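Local coordinates for lantibiotic dehydratase (Microbispora corallina, PDB 5EHK), which probably dehydrates serine and threonine residues of the precursor peptide of the lantibiotic NAI-107, drawing on aminoacyl-tRNA, at residues R123-I134 / W744-E752. Residues are numbered along the deposited sequence; the frame is centred on the assembly and turned at random.
Sequences RRAALALLRYDI and WHRVLLRDE
Leu-748 of helix 743-755 fits as a knob into a hole formed by Leu-127, Leu-130, Arg-131 and Ile-134 of helix 119-138, a nearly perpendicular contact between helices some 610 residues apart in sequence; the axes of segments 123-134 and 744-752 approach to 10.8 Å and cross at -104°. With CG anti to the backbone N (chi1 -171°), the Leu-748 side chain enters the hole, where its branches part. CD2 meets CD1 of Ile-134 at 3.6 Å and also touches CD2 of Leu-130, whereas CD1 lies over the centre of one guanidinium face of Arg-131, 3.8 Å from CZ. The Ile-134 methyl CD1 also sits over one face of the His-745 ring, displaced toward NE2, a CH-pi contact. On the other flank, Leu-127 CD2 packs against Val-747 CG2 at 3.8 Å. Arg-131, extended from CG to NE, carries the polar part: its NH2 donates to Asp-751 OD2 (3.1 Å, N-H...O 142°), in the guanidinium plane but from above the carboxylate plane. Glu-752 joins this salt-bridge network, though the modelled places of Glu-752 OE1 and Arg-131 NH1 are both doubtful. Asp-739 N hydrogen-bonds His-745 ND1. Strand 735-739 borders both helices through Leu-736 and Leu-738, while helix 100-110 packs on helix 119-138 and helix 707-721 on helix 743-755.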
ATOM      1  N   ARG A 123     -27.140  35.456 -19.935  1.00 68.01           N
ATOM      2  CA  ARG A 123     -25.718  35.247 -20.074  1.00 58.66           C
ATOM      3  C   ARG A 123     -25.423  33.781 -19.833  1.00 61.70           C
ATOM      4  O   ARG A 123     -24.382  33.273 -20.255  1.00 61.11           O
ATOM      5  CB  ARG A 123     -24.969  36.134 -19.075  1.00 72.24           C
ATOM      6  CG  ARG A 123     -23.460  36.213 -19.285  1.00 82.69           C
ATOM      7  CD  ARG A 123     -22.848  37.380 -18.513  1.00 83.82           C
ATOM      8  NE  ARG A 123     -21.404  37.493 -18.723  1.00 90.39           N
ATOM      9  CZ  ARG A 123     -20.838  38.040 -19.797  1.00 87.25           C
ATOM     10  NH1 ARG A 123     -21.598  38.525 -20.772  1.00 82.80           N
ATOM     11  NH2 ARG A 123     -19.511  38.099 -19.896  1.00 77.22           N
ATOM     12  N   ARG A 124     -26.360  33.088 -19.188  1.00 62.59           N
ATOM     13  CA  ARG A 124     -26.183  31.670 -18.919  1.00 53.30           C
ATOM     14  C   ARG A 124     -26.499  30.881 -20.182  1.00 49.45           C
ATOM     15  O   ARG A 124     -25.740  30.004 -20.579  1.00 50.59           O
ATOM     16  CB  ARG A 124     -27.075  31.219 -17.763  1.00 63.27           C
ATOM     17  CG  ARG A 124     -26.832  29.785 -17.287  1.00 64.49           C
ATOM     18  CD  ARG A 124     -27.735  29.425 -16.103  1.00 70.80           C
ATOM     19  NE  ARG A 124     -29.152  29.421 -16.473  1.00 81.39           N
ATOM     20  CZ  ARG A 124     -30.163  29.399 -15.606  1.00 86.66           C
ATOM     21  NH1 ARG A 124     -29.928  29.402 -14.301  1.00 90.75           N
ATOM     22  NH2 ARG A 124     -31.416  29.389 -16.048  1.00 85.37           N
ATOM     23  N   ALA A 125     -27.615  31.221 -20.818  1.00 54.79           N
ATOM     24  CA  ALA A 125     -28.096  30.542 -22.026  1.00 47.62           C
ATOM     25  C   ALA A 125     -27.248  30.790 -23.268  1.00 48.81           C
ATOM     26  O   ALA A 125     -27.089  29.902 -24.103  1.00 46.83           O
ATOM     27  CB  ALA A 125     -29.525  30.935 -22.307  1.00 55.48           C
ATOM     28  N   ALA A 126     -26.737  32.008 -23.407  1.00 51.36           N
ATOM     29  CA  ALA A 126     -25.861  32.337 -24.519  1.00 43.64           C
ATOM     30  C   ALA A 126     -24.584  31.477 -24.500  1.00 43.86           C
ATOM     31  O   ALA A 126     -24.178  30.941 -25.532  1.00 39.79           O
ATOM     32  CB  ALA A 126     -25.523  33.800 -24.498  1.00 51.47           C
ATOM     33  N   LEU A 127     -23.972  31.317 -23.327  1.00 47.76           N
ATOM     34  CA  LEU A 127     -22.768  30.487 -23.201  1.00 42.14           C
ATOM     35  C   LEU A 127     -23.039  29.023 -23.563  1.00 39.64           C
ATOM     36  O   LEU A 127     -22.211  28.360 -24.188  1.00 35.21           O
ATOM     37  CB  LEU A 127     -22.148  30.595 -21.802  1.00 40.39           C
ATOM     38  CG  LEU A 127     -21.453  31.909 -21.439  1.00 42.86           C
ATOM     39  CD1 LEU A 127     -20.812  31.819 -20.063  1.00 43.23           C
ATOM     40  CD2 LEU A 127     -20.410  32.276 -22.488  1.00 41.71           C
ATOM     41  N   ALA A 128     -24.197  28.525 -23.151  1.00 39.98           N
ATOM     42  CA  ALA A 128     -24.626  27.190 -23.529  1.00 37.44           C
ATOM     43  C   ALA A 128     -24.721  27.083 -25.046  1.00 37.89           C
ATOM     44  O   ALA A 128     -24.231  26.125 -25.645  1.00 40.03           O
ATOM     45  CB  ALA A 128     -25.970  26.871 -22.897  1.00 41.03           C
ATOM     46  N   LEU A 129     -25.335  28.083 -25.672  1.00 42.69           N
ATOM     47  CA  LEU A 129     -25.494  28.072 -27.120  1.00 40.27           C
ATOM     48  C   LEU A 129     -24.146  28.144 -27.815  1.00 39.74           C
ATOM     49  O   LEU A 129     -23.918  27.470 -28.822  1.00 35.76           O
ATOM     50  CB  LEU A 129     -26.327  29.259 -27.572  1.00 36.53           C
ATOM     51  CG  LEU A 129     -26.481  29.249 -29.085  1.00 42.65           C
ATOM     52  CD1 LEU A 129     -27.639  28.346 -29.498  1.00 41.76           C
ATOM     53  CD2 LEU A 129     -26.632  30.657 -29.625  1.00 46.30           C
ATOM     54  N   LEU A 130     -23.243  28.930 -27.239  1.00 38.47           N
ATOM     55  CA  LEU A 130     -21.903  29.097 -27.785  1.00 36.80           C
ATOM     56  C   LEU A 130     -21.152  27.779 -27.780  1.00 36.35           C
ATOM     57  O   LEU A 130     -20.402  27.492 -28.703  1.00 36.61           O
ATOM     58  CB  LEU A 130     -21.132  30.157 -26.999  1.00 39.81           C
ATOM     59  CG  LEU A 130     -19.717  30.496 -27.465  1.00 41.79           C
ATOM     60  CD1 LEU A 130     -19.724  30.967 -28.904  1.00 41.23           C
ATOM     61  CD2 LEU A 130     -19.106  31.546 -26.546  1.00 46.73           C
ATOM     62  N   ARG A 131     -21.342  26.994 -26.725  1.00 38.14           N
ATOM     63  CA  ARG A 131     -20.722  25.680 -26.627  1.00 35.43           C
ATOM     64  C   ARG A 131     -21.202  24.803 -27.764  1.00 37.15           C
ATOM     65  O   ARG A 131     -20.416  24.064 -28.356  1.00 37.25           O
ATOM     66  CB  ARG A 131     -21.040  25.030 -25.290  1.00 41.42           C
ATOM     67  CG  ARG A 131     -20.421  25.732 -24.117  1.00 36.54           C
ATOM     68  CD  ARG A 131     -20.875  25.113 -22.816  1.00 37.91           C
ATOM     69  NE  ARG A 131     -20.481  25.961 -21.698  1.00 51.28           N
ATOM     70  CZ  ARG A 131     -19.261  25.958 -21.168  1.00 57.06           C
ATOM     71  NH1 ARG A 131     -18.326  25.138 -21.650  1.00 51.02           N
ATOM     72  NH2 ARG A 131     -18.977  26.766 -20.153  1.00 55.12           N
ATOM     73  N   TYR A 132     -22.505  24.852 -28.027  1.00 34.15           N
ATOM     74  CA  TYR A 132     -23.114  24.070 -29.102  1.00 34.13           C
ATOM     75  C   TYR A 132     -22.716  24.541 -30.518  1.00 36.85           C
ATOM     76  O   TYR A 132     -22.652  23.740 -31.452  1.00 37.60           O
ATOM     77  CB  TYR A 132     -24.639  24.060 -28.951  1.00 33.52           C
ATOM     78  CG  TYR A 132     -25.158  23.185 -27.815  1.00 36.84           C
ATOM     79  CD1 TYR A 132     -24.731  21.868 -27.665  1.00 35.02           C
ATOM     80  CD2 TYR A 132     -26.055  23.689 -26.878  1.00 32.91           C
ATOM     81  CE1 TYR A 132     -25.197  21.078 -26.632  1.00 33.90           C
ATOM     82  CE2 TYR A 132     -26.525  22.913 -25.848  1.00 36.49           C
ATOM     83  CZ  TYR A 132     -26.095  21.607 -25.728  1.00 40.25           C
ATOM     84  OH  TYR A 132     -26.564  20.838 -24.693  1.00 40.23           O
ATOM     85  N   ASP A 133     -22.457  25.837 -30.676  1.00 34.60           N
ATOM     86  CA  ASP A 133     -22.071  26.388 -31.970  1.00 33.65           C
ATOM     87  C   ASP A 133     -20.665  25.884 -32.280  1.00 34.98           C
ATOM     88  O   ASP A 133     -20.455  25.162 -33.257  1.00 34.28           O
ATOM     89  CB  ASP A 133     -22.087  27.927 -31.896  1.00 40.84           C
ATOM     90  CG  ASP A 133     -21.962  28.615 -33.271  1.00 46.56           C
ATOM     91  OD1 ASP A 133     -21.295  28.085 -34.193  1.00 51.50           O
ATOM     92  OD2 ASP A 133     -22.535  29.719 -33.416  1.00 42.35           O
ATOM     93  N   ILE A 134     -19.724  26.234 -31.405  1.00 34.28           N
ATOM     94  CA  ILE A 134     -18.346  25.788 -31.488  1.00 27.37           C
ATOM     95  C   ILE A 134     -18.266  24.296 -31.743  1.00 34.54           C
ATOM     96  O   ILE A 134     -17.467  23.847 -32.572  1.00 35.05           O
ATOM     97  CB  ILE A 134     -17.606  26.096 -30.179  1.00 28.00           C
ATOM     98  CG1 ILE A 134     -17.531  27.607 -29.988  1.00 29.93           C
ATOM     99  CG2 ILE A 134     -16.206  25.498 -30.184  1.00 24.10           C
ATOM    100  CD1 ILE A 134     -16.711  28.035 -28.824  1.00 32.77           C
ATOM    101  N   TRP A 744     -15.821  36.480 -26.970  1.00 48.93           N
ATOM    102  CA  TRP A 744     -16.724  35.436 -26.482  1.00 51.48           C
ATOM    103  C   TRP A 744     -15.991  34.156 -26.039  1.00 51.34           C
ATOM    104  O   TRP A 744     -16.299  33.596 -24.984  1.00 51.67           O
ATOM    105  CB  TRP A 744     -17.770  35.045 -27.527  1.00 50.16           C
ATOM    106  CG  TRP A 744     -18.993  35.903 -27.630  1.00 57.64           C
ATOM    107  CD1 TRP A 744     -19.450  36.544 -28.743  1.00 58.81           C
ATOM    108  CD2 TRP A 744     -19.934  36.189 -26.587  1.00 61.84           C
ATOM    109  NE1 TRP A 744     -20.623  37.200 -28.463  1.00 57.76           N
ATOM    110  CE2 TRP A 744     -20.936  37.010 -27.144  1.00 60.24           C
ATOM    111  CE3 TRP A 744     -20.029  35.828 -25.238  1.00 52.00           C
ATOM    112  CZ2 TRP A 744     -22.016  37.481 -26.402  1.00 63.09           C
ATOM    113  CZ3 TRP A 744     -21.099  36.295 -24.505  1.00 60.99           C
ATOM    114  CH2 TRP A 744     -22.081  37.115 -25.088  1.00 65.58           C
ATOM    115  N   HIS A 745     -15.042  33.690 -26.850  1.00 42.04           N
ATOM    116  CA  HIS A 745     -14.249  32.519 -26.490  1.00 43.19           C
ATOM    117  C   HIS A 745     -13.438  32.783 -25.213  1.00 51.71           C
ATOM    118  O   HIS A 745     -13.201  31.867 -24.418  1.00 53.98           O
ATOM    119  CB  HIS A 745     -13.337  32.064 -27.632  1.00 34.68           C
ATOM    120  CG  HIS A 745     -14.076  31.545 -28.828  1.00 39.87           C
ATOM    121  ND1 HIS A 745     -13.460  30.822 -29.828  1.00 40.27           N
ATOM    122  CD2 HIS A 745     -15.371  31.681 -29.208  1.00 41.69           C
ATOM    123  CE1 HIS A 745     -14.346  30.509 -30.756  1.00 37.00           C
ATOM    124  NE2 HIS A 745     -15.515  31.021 -30.407  1.00 33.43           N
ATOM    125  N   ARG A 746     -13.010  34.029 -25.015  1.00 49.40           N
ATOM    126  CA  ARG A 746     -12.233  34.371 -23.824  1.00 51.45           C
ATOM    127  C   ARG A 746     -13.045  34.306 -22.522  1.00 47.39           C
ATOM    128  O   ARG A 746     -12.482  34.107 -21.446  1.00 47.03           O
ATOM    129  CB  ARG A 746     -11.573  35.744 -23.972  1.00 52.14           C
ATOM    130  CG  ARG A 746     -10.179  35.697 -24.572  1.00 56.04           C
ATOM    131  CD  ARG A 746      -9.590  37.084 -24.656  1.00 57.63           C
ATOM    132  NE  ARG A 746     -10.425  37.948 -25.480  1.00 59.81           N
ATOM    133  CZ  ARG A 746     -10.214  39.249 -25.651  1.00 67.44           C
ATOM    134  NH1 ARG A 746      -9.192  39.840 -25.041  1.00 66.22           N
ATOM    135  NH2 ARG A 746     -11.028  39.959 -26.428  1.00 62.73           N
ATOM    136  N   VAL A 747     -14.360  34.486 -22.616  1.00 47.41           N
ATOM    137  CA  VAL A 747     -15.203  34.385 -21.430  1.00 47.90           C
ATOM    138  C   VAL A 747     -15.679  32.961 -21.277  1.00 44.97           C
ATOM    139  O   VAL A 747     -15.965  32.511 -20.185  1.00 46.30           O
ATOM    140  CB  VAL A 747     -16.424  35.338 -21.463  1.00 52.99           C
ATOM    141  CG1 VAL A 747     -16.035  36.704 -22.028  1.00 49.62           C
ATOM    142  CG2 VAL A 747     -17.578  34.725 -22.247  1.00 54.46           C
ATOM    143  N   LEU A 748     -15.757  32.250 -22.391  1.00 48.16           N
ATOM    144  CA  LEU A 748     -16.143  30.855 -22.367  1.00 46.02           C
ATOM    145  C   LEU A 748     -15.079  30.037 -21.645  1.00 48.16           C
ATOM    146  O   LEU A 748     -15.395  29.087 -20.920  1.00 45.34           O
ATOM    147  CB  LEU A 748     -16.367  30.338 -23.786  1.00 44.59           C
ATOM    148  CG  LEU A 748     -16.994  28.944 -23.853  1.00 49.89           C
ATOM    149  CD1 LEU A 748     -18.434  28.962 -23.371  1.00 45.59           C
ATOM    150  CD2 LEU A 748     -16.911  28.417 -25.269  1.00 47.93           C
ATOM    151  N   LEU A 749     -13.819  30.418 -21.853  1.00 44.79           N
ATOM    152  CA  LEU A 749     -12.695  29.759 -21.205  1.00 40.10           C
ATOM    153  C   LEU A 749     -12.728  30.025 -19.712  1.00 45.00           C
ATOM    154  O   LEU A 749     -12.301  29.188 -18.920  1.00 51.02           O
ATOM    155  CB  LEU A 749     -11.358  30.226 -21.788  1.00 39.42           C
ATOM    156  CG  LEU A 749     -10.090  29.721 -21.081  1.00 33.58           C
ATOM    157  CD1 LEU A 749      -9.832  28.282 -21.423  1.00 27.58           C
ATOM    158  CD2 LEU A 749      -8.863  30.566 -21.398  1.00 40.96           C
ATOM    159  N   ARG A 750     -13.241  31.183 -19.318  1.00 40.96           N
ATOM    160  CA  ARG A 750     -13.281  31.510 -17.901  1.00 47.65           C
ATOM    161  C   ARG A 750     -14.338  30.669 -17.205  1.00 49.42           C
ATOM    162  O   ARG A 750     -14.089  30.096 -16.147  1.00 56.02           O
ATOM    163  CB  ARG A 750     -13.546  32.998 -17.682  1.00 58.78           C
ATOM    164  CG  ARG A 750     -13.488  33.451 -16.222  1.00 58.67           C
ATOM    165  CD  ARG A 750     -13.718  34.954 -16.159  1.00 61.48           C
ATOM    166  NE  ARG A 750     -13.694  35.504 -14.807  1.00 65.34           N
ATOM    167  CZ  ARG A 750     -13.750  36.805 -14.549  1.00 67.27           C
ATOM    168  NH1 ARG A 750     -13.845  37.671 -15.550  1.00 65.38           N
ATOM    169  NH2 ARG A 750     -13.721  37.246 -13.299  1.00 73.54           N
ATOM    170  N   ASP A 751     -15.518  30.592 -17.810  1.00 48.75           N
ATOM    171  CA  ASP A 751     -16.619  29.818 -17.257  1.00 48.14           C
ATOM    172  C   ASP A 751     -16.237  28.348 -17.200  1.00 51.20           C
ATOM    173  O   ASP A 751     -16.523  27.653 -16.222  1.00 51.62           O
ATOM    174  CB  ASP A 751     -17.862  29.983 -18.128  1.00 49.86           C
ATOM    175  CG  ASP A 751     -19.119  29.456 -17.462  1.00 58.10           C
ATOM    176  OD1 ASP A 751     -19.208  29.502 -16.214  1.00 65.54           O
ATOM    177  OD2 ASP A 751     -20.018  28.981 -18.188  1.00 59.11           O
ATOM    178  N   GLU A 752     -15.586  27.881 -18.260  1.00 52.26           N
ATOM    179  CA  GLU A 752     -15.183  26.483 -18.346  1.00 52.94           C
ATOM    180  C   GLU A 752     -14.130  26.131 -17.296  1.00 51.88           C
ATOM    181  O   GLU A 752     -14.084  24.997 -16.819  1.00 48.77           O
ATOM    182  CB  GLU A 752     -14.692  26.140 -19.757  1.00 44.76           C
ATOM    183  CG  GLU A 752     -14.418  24.661 -19.976  1.00 43.50           C
ATOM    184  CD  GLU A 752     -15.682  23.804 -19.976  1.00 54.61           C
ATOM    185  OE1 GLU A 752     -16.728  24.240 -20.507  1.00 50.46           O
ATOM    186  OE2 GLU A 752     -15.627  22.683 -19.431  1.00 59.39           O
TER